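Local coordinates for beta-amyloid-like protein (Caenorhabditis elegans, PDB 3K66) that belongs to the amyloid precursor protein family, whose E2 domain is helical and binds heparin, and probably acts in cell adhesion and neural development, at residues A[23-28]-A[78-83]; A[128-133]-A[196-201]; A[142-147]-A[160-165]; A[172-177]-A[200-205]. All coordinates share one frame; numbering follows the deposited sequence.

In the fold
The four contacts show how an elongated all-helical E2 domain is held together in two regions. Interaction 1 ties helix 14-53 to helix 55-119, and its centre lies 42 Å from that of interaction 2, on the opposite side of the chain's centre. Interactions 2, 3 and 4 join the three helices 123-154, 163-182 and 195-209 pairwise, one pair each. Interactions 2 and 4 are 9 Å apart between centres, share Thr-200 and Tyr-201 on helix 195-209, and touch where Tyr-133 OH packs 3.3 Å from Arg-176 CB. Interaction 3 lies further along the bundle, its centre 18 Å from interaction 4 and 23 Å from interaction 1, where helix 123-154 turns back into helix 163-182.

Interaction 1: A[23-28]-A[78-83]; sequences MRMDEK and EEHKRM
Met-25 meets His-80 and Met-83 across an antiparallel helical hairpin, the coiled-coil-like pairing of helix 14-53 with the first part of helix 55-119 in the E2 domain. The contact illustrates how one flexible side chain can bridge two partners about a helical turn apart. The backbones stay well separated: the nearest CA atoms, those of Met-25 and Met-83, are 8.2 Å apart.

The apolar part belongs to the sulfur. Met-25 runs straight out from its helix, with CG anti to the backbone N (chi1 166°), and its SD rests 4.1 Å from Met-83 CB. The same sulfur lies 3.8 Å from Met-83 O, so it borders backbone as well as side chain.

The sulfur-aromatic part involves His-80, whose ring also stacks on that of His-29. Met-25 SD stands 5.3 Å from the centroid of the His-80 ring and approaches it obliquely, over neither face nor edge, while the two side chains cross at about a right angle. Cut back to an alanine, this position would probably leave Met-83 CB without its sulfur and His-80, still stacked on His-29, without its methyl, opening a gap between the helices.

Asp-26 OD1 stays 4.8 Å from His-80 NE2, not in contact, and its weak, long ion pair is with Arg-30. The chain of Met-25 finally bends at chi3 (94°), bringing CE to 3.8 Å from His-80 NE2.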
loop_
_atom_site.group_PDB
_atom_site.type_symbol
_atom_site.label_atom_id
_atom_site.label_comp_id
_atom_site.label_asym_id
_atom_site.label_seq_id
_atom_site.Cartn_x
_atom_site.Cartn_y
_atom_site.Cartn_z
ATOM N N MET A 23 4.166 -6.720 11.568
ATOM C CA MET A 23 3.801 -7.124 12.910
ATOM C C MET A 23 5.054 -7.295 13.740
ATOM O O MET A 23 5.104 -6.870 14.882
ATOM C CB MET A 23 3.012 -8.430 12.873
ATOM C CG MET A 23 1.749 -8.344 12.032
ATOM S SD MET A 23 0.643 -9.818 12.035
ATOM C CE MET A 23 -0.968 -9.014 12.360
ATOM N N ARG A 24 6.065 -7.922 13.159
ATOM C CA ARG A 24 7.312 -8.133 13.861
ATOM C C ARG A 24 7.893 -6.775 14.236
ATOM O O ARG A 24 8.421 -6.590 15.334
ATOM C CB ARG A 24 8.275 -8.929 12.974
ATOM C CG ARG A 24 7.550 -10.061 12.280
ATOM C CD ARG A 24 8.436 -11.247 11.948
ATOM N NE ARG A 24 8.453 -11.539 10.514
ATOM C CZ ARG A 24 9.196 -10.873 9.640
ATOM N NH1 ARG A 24 9.981 -9.886 10.059
ATOM N NH2 ARG A 24 9.147 -11.185 8.352
ATOM N N MET A 25 7.769 -5.814 13.333
ATOM C CA MET A 25 8.268 -4.480 13.598
ATOM C C MET A 25 7.390 -3.843 14.658
ATOM O O MET A 25 7.875 -3.423 15.706
ATOM C CB MET A 25 8.235 -3.627 12.323
ATOM C CG MET A 25 8.420 -2.128 12.571
ATOM S SD MET A 25 8.438 -1.071 11.100
ATOM C CE MET A 25 6.705 -0.545 10.980
ATOM N N ASP A 26 6.092 -3.790 14.370
ATOM C CA ASP A 26 5.107 -3.204 15.263
ATOM C C ASP A 26 5.281 -3.726 16.702
ATOM O O ASP A 26 5.295 -2.952 17.661
ATOM C CB ASP A 26 3.700 -3.523 14.743
ATOM C CG ASP A 26 2.725 -2.354 14.903
ATOM O OD1 ASP A 26 2.650 -1.775 16.001
ATOM O OD2 ASP A 26 2.030 -2.018 13.922
ATOM N N GLU A 27 5.451 -5.039 16.839
ATOM C CA GLU A 27 5.619 -5.672 18.148
ATOM C C GLU A 27 6.948 -5.322 18.812
ATOM O O GLU A 27 7.011 -5.073 20.013
ATOM C CB GLU A 27 5.516 -7.185 18.015
ATOM C CG GLU A 27 5.499 -7.912 19.345
ATOM C CD GLU A 27 6.031 -9.322 19.229
ATOM O OE1 GLU A 27 5.502 -10.093 18.393
ATOM O OE2 GLU A 27 6.973 -9.658 19.981
ATOM N N LYS A 28 8.019 -5.308 18.035
ATOM C CA LYS A 28 9.302 -4.980 18.599
ATOM C C LYS A 28 9.197 -3.567 19.149
ATOM O O LYS A 28 9.718 -3.255 20.220
ATOM C CB LYS A 28 10.406 -5.093 17.538
ATOM C CG LYS A 28 11.796 -4.937 18.124
ATOM C CD LYS A 28 12.889 -4.960 17.060
ATOM C CE LYS A 28 14.250 -4.658 17.675
ATOM N NZ LYS A 28 15.266 -4.456 16.614
ATOM N N GLU A 78 10.734 8.664 16.319
ATOM C CA GLU A 78 11.465 8.869 15.080
ATOM C C GLU A 78 11.867 7.539 14.479
ATOM O O GLU A 78 11.591 7.260 13.323
ATOM C CB GLU A 78 12.723 9.691 15.329
ATOM C CG GLU A 78 12.583 11.152 14.970
ATOM C CD GLU A 78 13.806 11.951 15.378
ATOM O OE1 GLU A 78 14.921 11.406 15.271
ATOM O OE2 GLU A 78 13.659 13.119 15.803
ATOM N N GLU A 79 12.539 6.726 15.272
ATOM C CA GLU A 79 12.980 5.434 14.808
ATOM C C GLU A 79 11.829 4.638 14.205
ATOM O O GLU A 79 11.950 4.162 13.084
ATOM C CB GLU A 79 13.605 4.661 15.961
ATOM C CG GLU A 79 14.292 3.388 15.537
ATOM C CD GLU A 79 14.797 2.602 16.732
ATOM O OE1 GLU A 79 15.649 3.124 17.476
ATOM O OE2 GLU A 79 14.324 1.471 16.940
ATOM N N HIS A 80 10.714 4.497 14.924
ATOM C CA HIS A 80 9.586 3.718 14.394
ATOM C C HIS A 80 9.109 4.330 13.094
ATOM O O HIS A 80 8.714 3.620 12.173
ATOM C CB HIS A 80 8.436 3.636 15.408
ATOM C CG HIS A 80 7.253 2.855 14.924
ATOM N ND1 HIS A 80 6.017 3.434 14.703
ATOM C CD2 HIS A 80 7.124 1.555 14.575
ATOM C CE1 HIS A 80 5.188 2.523 14.232
ATOM N NE2 HIS A 80 5.832 1.375 14.143
ATOM N N LYS A 81 9.156 5.652 13.007
ATOM C CA LYS A 81 8.740 6.323 11.780
ATOM C C LYS A 81 9.775 6.071 10.674
ATOM O O LYS A 81 9.432 5.847 9.516
ATOM C CB LYS A 81 8.577 7.824 12.018
ATOM C CG LYS A 81 8.082 8.461 10.852
ATOM N N ARG A 82 11.050 6.101 11.032
ATOM C CA ARG A 82 12.083 5.851 10.052
ATOM C C ARG A 82 11.952 4.418 9.555
ATOM O O ARG A 82 11.843 4.183 8.351
ATOM C CB ARG A 82 13.476 6.114 10.647
ATOM C CG ARG A 82 14.647 5.624 9.800
ATOM C CD ARG A 82 15.110 4.273 10.301
ATOM N NE ARG A 82 16.078 3.637 9.418
ATOM C CZ ARG A 82 16.600 2.434 9.647
ATOM N NH1 ARG A 82 16.234 1.754 10.729
ATOM N NH2 ARG A 82 17.496 1.915 8.807
ATOM N N MET A 83 11.937 3.455 10.469
ATOM C CA MET A 83 11.814 2.053 10.066
ATOM C C MET A 83 10.521 1.725 9.321
ATOM O O MET A 83 10.503 0.838 8.471
ATOM C CB MET A 83 11.931 1.136 11.280
ATOM C CG MET A 83 13.288 1.184 11.947
ATOM S SD MET A 83 13.389 -0.060 13.211
ATOM C CE MET A 83 14.945 0.332 13.916
#

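Interaction 2: A[128-133]-A[196-201]; sequences QSLKAY and PIAVTY
Two torsions of Lys-131, chi2 at -149° and chi3 at -81°, fold its chain so that the methylene groups lie against Tyr-201, whose own ring is swung out toward it with CG anti to the backbone N. The result is a textbook CH-pi contact: Lys-131 CD sits over the middle of the ring, 3.6 Å from the Tyr-201 centroid and only 13° off the ring normal. Nearer the backbone, Lys-131 CB covers the same face, 3.5 Å from Tyr-201 CE2. A lysine thus serves here through its hydrocarbon portion, while the phenol's polar end is fixed separately, Tyr-201 OH being hydrogen-bonded to Arg-135 NE.

Beside this pair a smaller apolar contact brings Leu-130 CD2 to 3.5 Å from Ala-198 CB. The CA atoms of Lys-131 and Ala-198 are 6.4 Å apart, consistent with the small alanine side chain. Leu-130 also touches Thr-180 of helix 163-182 and Tyr-110 of helix 55-119, which places the contact where helix 195-209 packs onto helix 123-154 within a wider helical bundle.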
loop_
_atom_site.group_PDB
_atom_site.type_symbol
_atom_site.label_atom_id
_atom_site.label_comp_id
_atom_site.label_asym_id
_atom_site.label_seq_id
_atom_site.Cartn_x
_atom_site.Cartn_y
_atom_site.Cartn_z
ATOM N N GLN A 128 -11.404 -13.889 -21.832
ATOM C CA GLN A 128 -10.801 -14.256 -20.549
ATOM C C GLN A 128 -9.453 -13.584 -20.429
ATOM O O GLN A 128 -8.984 -13.276 -19.331
ATOM C CB GLN A 128 -10.617 -15.773 -20.449
ATOM C CG GLN A 128 -11.457 -16.313 -19.436
ATOM N N SER A 129 -8.836 -13.356 -21.581
ATOM C CA SER A 129 -7.528 -12.720 -21.628
ATOM C C SER A 129 -7.663 -11.237 -21.295
ATOM O O SER A 129 -6.925 -10.681 -20.473
ATOM C CB SER A 129 -6.921 -12.894 -23.014
ATOM O OG SER A 129 -5.532 -12.675 -22.949
ATOM N N LEU A 130 -8.642 -10.612 -21.939
ATOM C CA LEU A 130 -8.931 -9.196 -21.748
ATOM C C LEU A 130 -9.310 -8.903 -20.295
ATOM O O LEU A 130 -8.734 -8.009 -19.664
ATOM C CB LEU A 130 -10.069 -8.787 -22.679
ATOM C CG LEU A 130 -10.242 -7.294 -22.907
ATOM C CD1 LEU A 130 -8.912 -6.715 -23.364
ATOM C CD2 LEU A 130 -11.305 -7.062 -23.977
ATOM N N LYS A 131 -10.269 -9.673 -19.773
ATOM C CA LYS A 131 -10.731 -9.500 -18.400
ATOM C C LYS A 131 -9.570 -9.598 -17.426
ATOM O O LYS A 131 -9.555 -8.935 -16.390
ATOM C CB LYS A 131 -11.802 -10.537 -18.043
ATOM C CG LYS A 131 -12.953 -10.560 -19.038
ATOM C CD LYS A 131 -14.295 -10.945 -18.427
ATOM C CE LYS A 131 -14.432 -12.446 -18.263
ATOM N NZ LYS A 131 -15.827 -12.841 -17.914
ATOM N N ALA A 132 -8.582 -10.419 -17.759
ATOM C CA ALA A 132 -7.420 -10.561 -16.890
ATOM C C ALA A 132 -6.631 -9.253 -16.919
ATOM O O ALA A 132 -6.207 -8.724 -15.883
ATOM C CB ALA A 132 -6.552 -11.716 -17.359
ATOM N N TYR A 133 -6.444 -8.730 -18.122
ATOM C CA TYR A 133 -5.712 -7.483 -18.282
ATOM C C TYR A 133 -6.418 -6.363 -17.538
ATOM O O TYR A 133 -5.768 -5.518 -16.910
ATOM C CB TYR A 133 -5.586 -7.127 -19.763
ATOM C CG TYR A 133 -5.013 -5.761 -19.974
ATOM C CD1 TYR A 133 -3.683 -5.475 -19.658
ATOM C CD2 TYR A 133 -5.823 -4.726 -20.426
ATOM C CE1 TYR A 133 -3.185 -4.186 -19.782
ATOM C CE2 TYR A 133 -5.350 -3.435 -20.557
ATOM C CZ TYR A 133 -4.027 -3.167 -20.231
ATOM O OH TYR A 133 -3.555 -1.866 -20.348
ATOM N N PRO A 196 -18.872 -5.355 -25.710
ATOM C CA PRO A 196 -19.890 -5.009 -24.715
ATOM C C PRO A 196 -19.765 -5.872 -23.460
ATOM O O PRO A 196 -20.170 -5.459 -22.379
ATOM C CB PRO A 196 -21.194 -5.221 -25.471
ATOM C CG PRO A 196 -20.857 -6.341 -26.366
ATOM C CD PRO A 196 -19.498 -5.958 -26.898
ATOM N N ILE A 197 -19.198 -7.068 -23.596
ATOM C CA ILE A 197 -19.029 -7.931 -22.426
ATOM C C ILE A 197 -17.874 -7.454 -21.531
ATOM O O ILE A 197 -18.016 -7.349 -20.302
ATOM C CB ILE A 197 -18.773 -9.395 -22.824
ATOM C CG1 ILE A 197 -19.943 -9.916 -23.661
ATOM C CG2 ILE A 197 -18.651 -10.258 -21.573
ATOM C CD1 ILE A 197 -19.772 -11.354 -24.096
ATOM N N ALA A 198 -16.735 -7.164 -22.153
ATOM C CA ALA A 198 -15.555 -6.687 -21.439
ATOM C C ALA A 198 -15.788 -5.321 -20.801
ATOM O O ALA A 198 -15.329 -5.073 -19.685
ATOM C CB ALA A 198 -14.351 -6.612 -22.401
ATOM N N VAL A 199 -16.496 -4.430 -21.507
ATOM C CA VAL A 199 -16.759 -3.080 -20.983
ATOM C C VAL A 199 -17.602 -3.142 -19.706
ATOM O O VAL A 199 -17.291 -2.487 -18.711
ATOM C CB VAL A 199 -17.475 -2.153 -22.022
ATOM C CG1 VAL A 199 -17.812 -0.828 -21.373
ATOM C CG2 VAL A 199 -16.580 -1.890 -23.230
ATOM N N THR A 200 -18.678 -3.925 -19.735
ATOM C CA THR A 200 -19.518 -4.074 -18.555
ATOM C C THR A 200 -18.681 -4.698 -17.429
ATOM O O THR A 200 -18.729 -4.268 -16.261
ATOM C CB THR A 200 -20.738 -4.939 -18.860
ATOM O OG1 THR A 200 -21.457 -4.352 -19.951
ATOM C CG2 THR A 200 -21.662 -5.031 -17.625
ATOM N N TYR A 201 -17.885 -5.695 -17.797
ATOM C CA TYR A 201 -17.024 -6.352 -16.830
ATOM C C TYR A 201 -16.143 -5.318 -16.166
ATOM O O TYR A 201 -15.895 -5.367 -14.962
ATOM C CB TYR A 201 -16.134 -7.399 -17.492
ATOM C CG TYR A 201 -15.181 -8.067 -16.519
ATOM C CD1 TYR A 201 -15.629 -9.016 -15.601
ATOM C CD2 TYR A 201 -13.823 -7.739 -16.518
ATOM C CE1 TYR A 201 -14.748 -9.619 -14.715
ATOM C CE2 TYR A 201 -12.943 -8.331 -15.642
ATOM C CZ TYR A 201 -13.413 -9.273 -14.742
ATOM O OH TYR A 201 -12.529 -9.872 -13.872
#

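Interaction 3: A[142-147]-A[160-165]; sequences MHTLNR and AAYKPT
The helical backbone carrying Arg-147 keeps its distance from the segment of Tyr-162, their CA atoms 9.4 Å apart, so side chains must span the gap. Tyr-162 does most of this: it is the N-cap residue of helix 163-182, and its ring reaches back to helix 123-154. Arg-147, extended from CG to NE, brings NH1 over one ring face, 3.3 Å from Tyr-162 CZ, with the guanidinium plane tilted 50° from the ring.

The setting is an antiparallel helical hairpin within the bundle, in which helix 123-154 returns as helix 163-182 after the short helix 156-160. At the far end of the ring, Thr-144 CG2 lies 3.9 Å from Tyr-162 OH, and the backbone O of Thr-144 faces the ring edge. Thr-144 OG1 is instead hydrogen-bonded to the O of Asp-140. With a serine in place of Tyr-162, Arg-147 NH1 is likely to lose the ring beneath it, leaving the guanidinium freer to turn, and Thr-144 CG2 its phenol neighbour. Arg-147 also touches Glu-92 of helix 55-119.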
loop_
_atom_site.group_PDB
_atom_site.type_symbol
_atom_site.label_atom_id
_atom_site.label_comp_id
_atom_site.label_asym_id
_atom_site.label_seq_id
_atom_site.Cartn_x
_atom_site.Cartn_y
_atom_site.Cartn_z
ATOM N N MET A 142 -6.943 0.519 -7.616
ATOM C CA MET A 142 -7.303 0.291 -6.228
ATOM C C MET A 142 -6.132 0.568 -5.280
ATOM O O MET A 142 -6.276 1.315 -4.315
ATOM C CB MET A 142 -7.812 -1.137 -6.047
ATOM C CG MET A 142 -8.036 -1.509 -4.604
ATOM S SD MET A 142 -8.220 -3.287 -4.445
ATOM C CE MET A 142 -6.632 -3.821 -4.946
ATOM N N HIS A 143 -4.976 -0.021 -5.551
ATOM C CA HIS A 143 -3.832 0.220 -4.689
ATOM C C HIS A 143 -3.429 1.682 -4.668
ATOM O O HIS A 143 -3.129 2.229 -3.616
ATOM C CB HIS A 143 -2.626 -0.602 -5.122
ATOM C CG HIS A 143 -2.655 -2.016 -4.637
ATOM N ND1 HIS A 143 -1.832 -2.473 -3.628
ATOM C CD2 HIS A 143 -3.399 -3.080 -5.022
ATOM C CE1 HIS A 143 -2.066 -3.757 -3.419
ATOM N NE2 HIS A 143 -3.012 -4.151 -4.253
ATOM N N THR A 144 -3.422 2.334 -5.821
ATOM C CA THR A 144 -3.008 3.722 -5.829
ATOM C C THR A 144 -3.931 4.559 -4.971
ATOM O O THR A 144 -3.472 5.310 -4.118
ATOM C CB THR A 144 -2.985 4.317 -7.235
ATOM O OG1 THR A 144 -2.231 3.467 -8.106
ATOM C CG2 THR A 144 -2.340 5.694 -7.204
ATOM N N LEU A 145 -5.231 4.445 -5.211
ATOM C CA LEU A 145 -6.225 5.175 -4.436
ATOM C C LEU A 145 -6.018 4.896 -2.953
ATOM O O LEU A 145 -5.942 5.811 -2.121
ATOM C CB LEU A 145 -7.633 4.733 -4.856
ATOM C CG LEU A 145 -8.123 5.358 -6.161
ATOM C CD1 LEU A 145 -9.419 4.717 -6.608
ATOM C CD2 LEU A 145 -8.311 6.840 -5.942
ATOM N N ASN A 146 -5.926 3.620 -2.616
ATOM C CA ASN A 146 -5.734 3.254 -1.224
ATOM C C ASN A 146 -4.501 3.930 -0.629
ATOM O O ASN A 146 -4.559 4.453 0.475
ATOM C CB ASN A 146 -5.678 1.728 -1.082
ATOM C CG ASN A 146 -7.050 1.082 -1.271
ATOM O OD1 ASN A 146 -7.165 -0.133 -1.445
ATOM N ND2 ASN A 146 -8.103 1.907 -1.236
ATOM N N ARG A 147 -3.406 3.973 -1.375
ATOM C CA ARG A 147 -2.201 4.631 -0.883
ATOM C C ARG A 147 -2.530 6.102 -0.547
ATOM O O ARG A 147 -2.149 6.628 0.493
ATOM C CB ARG A 147 -1.100 4.553 -1.949
ATOM C CG ARG A 147 0.340 4.687 -1.424
ATOM C CD ARG A 147 1.322 4.131 -2.461
ATOM N NE ARG A 147 2.729 4.228 -2.063
ATOM C CZ ARG A 147 3.425 5.368 -2.007
ATOM N NH1 ARG A 147 2.854 6.535 -2.322
ATOM N NH2 ARG A 147 4.703 5.349 -1.648
ATOM N N ALA A 160 -0.730 15.501 -0.242
ATOM C CA ALA A 160 -0.833 16.605 -1.176
ATOM C C ALA A 160 0.279 16.539 -2.231
ATOM O O ALA A 160 0.070 16.927 -3.380
ATOM C CB ALA A 160 -0.787 17.921 -0.421
ATOM N N ALA A 161 1.452 16.039 -1.850
ATOM C CA ALA A 161 2.569 15.927 -2.786
ATOM C C ALA A 161 2.466 14.618 -3.560
ATOM O O ALA A 161 3.442 14.150 -4.154
ATOM C CB ALA A 161 3.898 15.981 -2.033
ATOM N N TYR A 162 1.276 14.029 -3.543
ATOM C CA TYR A 162 1.045 12.774 -4.221
ATOM C C TYR A 162 -0.153 12.903 -5.143
ATOM O O TYR A 162 -0.210 12.251 -6.191
ATOM C CB TYR A 162 0.795 11.684 -3.184
ATOM C CG TYR A 162 0.763 10.277 -3.741
ATOM C CD1 TYR A 162 1.829 9.780 -4.492
ATOM C CD2 TYR A 162 -0.300 9.418 -3.453
ATOM C CE1 TYR A 162 1.844 8.462 -4.934
ATOM C CE2 TYR A 162 -0.296 8.096 -3.885
ATOM C CZ TYR A 162 0.781 7.618 -4.624
ATOM O OH TYR A 162 0.816 6.298 -5.013
ATOM N N LYS A 163 -1.096 13.760 -4.766
ATOM C CA LYS A 163 -2.303 13.931 -5.552
ATOM C C LYS A 163 -2.027 14.096 -7.035
ATOM O O LYS A 163 -2.537 13.326 -7.843
ATOM C CB LYS A 163 -3.138 15.103 -5.029
ATOM C CG LYS A 163 -4.529 15.175 -5.652
ATOM C CD LYS A 163 -5.425 16.179 -4.945
ATOM C CE LYS A 163 -6.867 16.119 -5.488
ATOM N NZ LYS A 163 -7.875 16.872 -4.660
ATOM N N PRO A 164 -1.203 15.080 -7.416
ATOM C CA PRO A 164 -0.938 15.234 -8.850
ATOM C C PRO A 164 -0.562 13.881 -9.462
ATOM O O PRO A 164 -1.038 13.510 -10.542
ATOM C CB PRO A 164 0.207 16.244 -8.877
ATOM C CG PRO A 164 0.939 15.951 -7.605
ATOM C CD PRO A 164 -0.196 15.797 -6.617
ATOM N N THR A 165 0.279 13.141 -8.747
ATOM C CA THR A 165 0.729 11.812 -9.174
ATOM C C THR A 165 -0.420 10.789 -9.301
ATOM O O THR A 165 -0.471 9.994 -10.249
ATOM C CB THR A 165 1.777 11.276 -8.167
ATOM O OG1 THR A 165 2.898 12.172 -8.137
ATOM C CG2 THR A 165 2.247 9.887 -8.543
#

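Interaction 4: A[172-177]-A[200-205]; sequences YIDLRI and TYWKDY
One face of the Trp-202 indole is covered by Ile-177, and one edge is met by Asp-174. Ile-177 CG2 lies over the six-membered ring, 3.3 Å from its centroid and 10° off the normal, a direct CH-pi contact. With CG1 anti to the carbonyl carbon (chi1 -66°), CG2 stands anti to the backbone N and is aimed at the ring, while the longer branch takes CD1 past the rim of the indole, 3.5 Å from Trp-202 NE1.

Such aromatic-aliphatic packing joins helix 163-182 to the C-terminal helix 195-209 in the helical bundle, the two running in broadly opposite directions here. Leu-181 and Asn-178, on the same helix as Ile-177, also touch the tryptophan.

At the edge, Asp-174 OD1 comes 4.1 Å from Trp-202 CZ2, its carboxylate plane turned 84° from that of the ring. The charge is answered by a salt bridge from OD1 to Arg-206 NH2. Trp-202 NE1 makes a weak hydrogen bond to Glu-138 OE1 of helix 123-154.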
loop_
_atom_site.group_PDB
_atom_site.type_symbol
_atom_site.label_atom_id
_atom_site.label_comp_id
_atom_site.label_asym_id
_atom_site.label_seq_id
_atom_site.Cartn_x
_atom_site.Cartn_y
_atom_site.Cartn_z
ATOM N N TYR A 172 -3.752 7.483 -17.021
ATOM C CA TYR A 172 -3.156 6.525 -17.924
ATOM C C TYR A 172 -3.715 5.124 -17.797
ATOM O O TYR A 172 -3.690 4.361 -18.753
ATOM C CB TYR A 172 -1.643 6.498 -17.764
ATOM C CG TYR A 172 -0.967 7.544 -18.592
ATOM C CD1 TYR A 172 -0.659 7.314 -19.940
ATOM C CD2 TYR A 172 -0.645 8.780 -18.040
ATOM C CE1 TYR A 172 -0.046 8.288 -20.705
ATOM C CE2 TYR A 172 -0.030 9.768 -18.805
ATOM C CZ TYR A 172 0.264 9.514 -20.133
ATOM O OH TYR A 172 0.850 10.501 -20.889
ATOM N N ILE A 173 -4.203 4.752 -16.625
ATOM C CA ILE A 173 -4.772 3.412 -16.513
ATOM C C ILE A 173 -5.986 3.360 -17.430
ATOM O O ILE A 173 -6.187 2.407 -18.198
ATOM C CB ILE A 173 -5.188 3.059 -15.071
ATOM C CG1 ILE A 173 -3.917 2.835 -14.233
ATOM C CG2 ILE A 173 -6.048 1.775 -15.090
ATOM C CD1 ILE A 173 -4.165 2.650 -12.792
ATOM N N ASP A 174 -6.782 4.418 -17.377
ATOM C CA ASP A 174 -7.934 4.480 -18.245
ATOM C C ASP A 174 -7.422 4.422 -19.692
ATOM O O ASP A 174 -7.832 3.552 -20.462
ATOM C CB ASP A 174 -8.740 5.763 -18.005
ATOM C CG ASP A 174 -9.723 5.649 -16.833
ATOM O OD1 ASP A 174 -9.622 4.722 -15.986
ATOM O OD2 ASP A 174 -10.599 6.530 -16.766
ATOM N N LEU A 175 -6.496 5.312 -20.052
ATOM C CA LEU A 175 -5.960 5.328 -21.414
ATOM C C LEU A 175 -5.513 3.938 -21.863
ATOM O O LEU A 175 -6.007 3.427 -22.880
ATOM C CB LEU A 175 -4.806 6.323 -21.539
ATOM C CG LEU A 175 -5.260 7.772 -21.731
ATOM C CD1 LEU A 175 -4.042 8.685 -21.821
ATOM C CD2 LEU A 175 -6.113 7.890 -22.980
ATOM N N ARG A 176 -4.596 3.313 -21.125
ATOM C CA ARG A 176 -4.153 1.972 -21.500
ATOM C C ARG A 176 -5.378 1.031 -21.671
ATOM O O ARG A 176 -5.503 0.331 -22.684
ATOM C CB ARG A 176 -3.165 1.390 -20.462
ATOM C CG ARG A 176 -1.767 1.992 -20.495
ATOM C CD ARG A 176 -0.860 1.327 -19.484
ATOM N NE ARG A 176 -1.282 1.617 -18.121
ATOM C CZ ARG A 176 -0.768 2.579 -17.360
ATOM N NH1 ARG A 176 0.209 3.356 -17.814
ATOM N NH2 ARG A 176 -1.260 2.783 -16.142
ATOM N N ILE A 177 -6.303 1.023 -20.713
ATOM C CA ILE A 177 -7.480 0.140 -20.856
ATOM C C ILE A 177 -8.290 0.487 -22.109
ATOM O O ILE A 177 -8.729 -0.401 -22.839
ATOM C CB ILE A 177 -8.420 0.156 -19.597
ATOM C CG1 ILE A 177 -7.682 -0.463 -18.407
ATOM C CG2 ILE A 177 -9.675 -0.692 -19.843
ATOM C CD1 ILE A 177 -8.456 -0.463 -17.113
ATOM N N THR A 200 -18.678 -3.925 -19.735
ATOM C CA THR A 200 -19.518 -4.074 -18.555
ATOM C C THR A 200 -18.681 -4.698 -17.429
ATOM O O THR A 200 -18.729 -4.268 -16.261
ATOM C CB THR A 200 -20.738 -4.939 -18.860
ATOM O OG1 THR A 200 -21.457 -4.352 -19.951
ATOM C CG2 THR A 200 -21.662 -5.031 -17.625
ATOM N N TYR A 201 -17.885 -5.695 -17.797
ATOM C CA TYR A 201 -17.024 -6.352 -16.830
ATOM C C TYR A 201 -16.143 -5.318 -16.166
ATOM O O TYR A 201 -15.895 -5.367 -14.962
ATOM C CB TYR A 201 -16.134 -7.399 -17.492
ATOM C CG TYR A 201 -15.181 -8.067 -16.519
ATOM C CD1 TYR A 201 -15.629 -9.016 -15.601
ATOM C CD2 TYR A 201 -13.823 -7.739 -16.518
ATOM C CE1 TYR A 201 -14.748 -9.619 -14.715
ATOM C CE2 TYR A 201 -12.943 -8.331 -15.642
ATOM C CZ TYR A 201 -13.413 -9.273 -14.742
ATOM O OH TYR A 201 -12.529 -9.872 -13.872
ATOM N N TRP A 202 -15.650 -4.381 -16.961
ATOM C CA TRP A 202 -14.788 -3.327 -16.433
ATOM C C TRP A 202 -15.572 -2.474 -15.437
ATOM O O TRP A 202 -15.104 -2.224 -14.341
ATOM C CB TRP A 202 -14.256 -2.483 -17.590
ATOM C CG TRP A 202 -13.395 -1.335 -17.228
ATOM C CD1 TRP A 202 -12.686 -1.160 -16.076
ATOM C CD2 TRP A 202 -12.992 -0.280 -18.102
ATOM N NE1 TRP A 202 -11.844 -0.067 -16.191
ATOM C CE2 TRP A 202 -12.018 0.484 -17.424
ATOM C CE3 TRP A 202 -13.359 0.082 -19.396
ATOM C CZ2 TRP A 202 -11.399 1.590 -18.003
ATOM C CZ3 TRP A 202 -12.744 1.187 -19.983
ATOM C CH2 TRP A 202 -11.768 1.932 -19.285
ATOM N N LYS A 203 -16.774 -2.043 -15.807
ATOM C CA LYS A 203 -17.579 -1.235 -14.902
ATOM C C LYS A 203 -17.919 -2.066 -13.658
ATOM O O LYS A 203 -17.798 -1.594 -12.518
ATOM C CB LYS A 203 -18.857 -0.753 -15.602
ATOM C CG LYS A 203 -19.900 -0.117 -14.691
ATOM C CD LYS A 203 -20.868 -1.161 -14.113
ATOM C CE LYS A 203 -22.182 -0.520 -13.630
ATOM N NZ LYS A 203 -21.935 0.586 -12.637
ATOM N N ASP A 204 -18.334 -3.313 -13.886
ATOM C CA ASP A 204 -18.664 -4.202 -12.782
ATOM C C ASP A 204 -17.441 -4.447 -11.902
ATOM O O ASP A 204 -17.500 -4.289 -10.686
ATOM C CB ASP A 204 -19.231 -5.537 -13.288
ATOM C CG ASP A 204 -20.682 -5.415 -13.714
ATOM O OD1 ASP A 204 -21.376 -4.577 -13.100
ATOM O OD2 ASP A 204 -21.128 -6.142 -14.640
ATOM N N TYR A 205 -16.319 -4.819 -12.505
ATOM C CA TYR A 205 -15.126 -5.075 -11.720
ATOM C C TYR A 205 -14.691 -3.863 -10.923
ATOM O O TYR A 205 -14.304 -3.997 -9.778
ATOM C CB TYR A 205 -13.966 -5.523 -12.590
ATOM C CG TYR A 205 -12.827 -6.040 -11.746
ATOM C CD1 TYR A 205 -12.891 -7.309 -11.165
ATOM C CD2 TYR A 205 -11.700 -5.260 -11.504
ATOM C CE1 TYR A 205 -11.856 -7.789 -10.365
ATOM C CE2 TYR A 205 -10.658 -5.727 -10.711
ATOM C CZ TYR A 205 -10.745 -6.999 -10.147
ATOM O OH TYR A 205 -9.711 -7.501 -9.399
#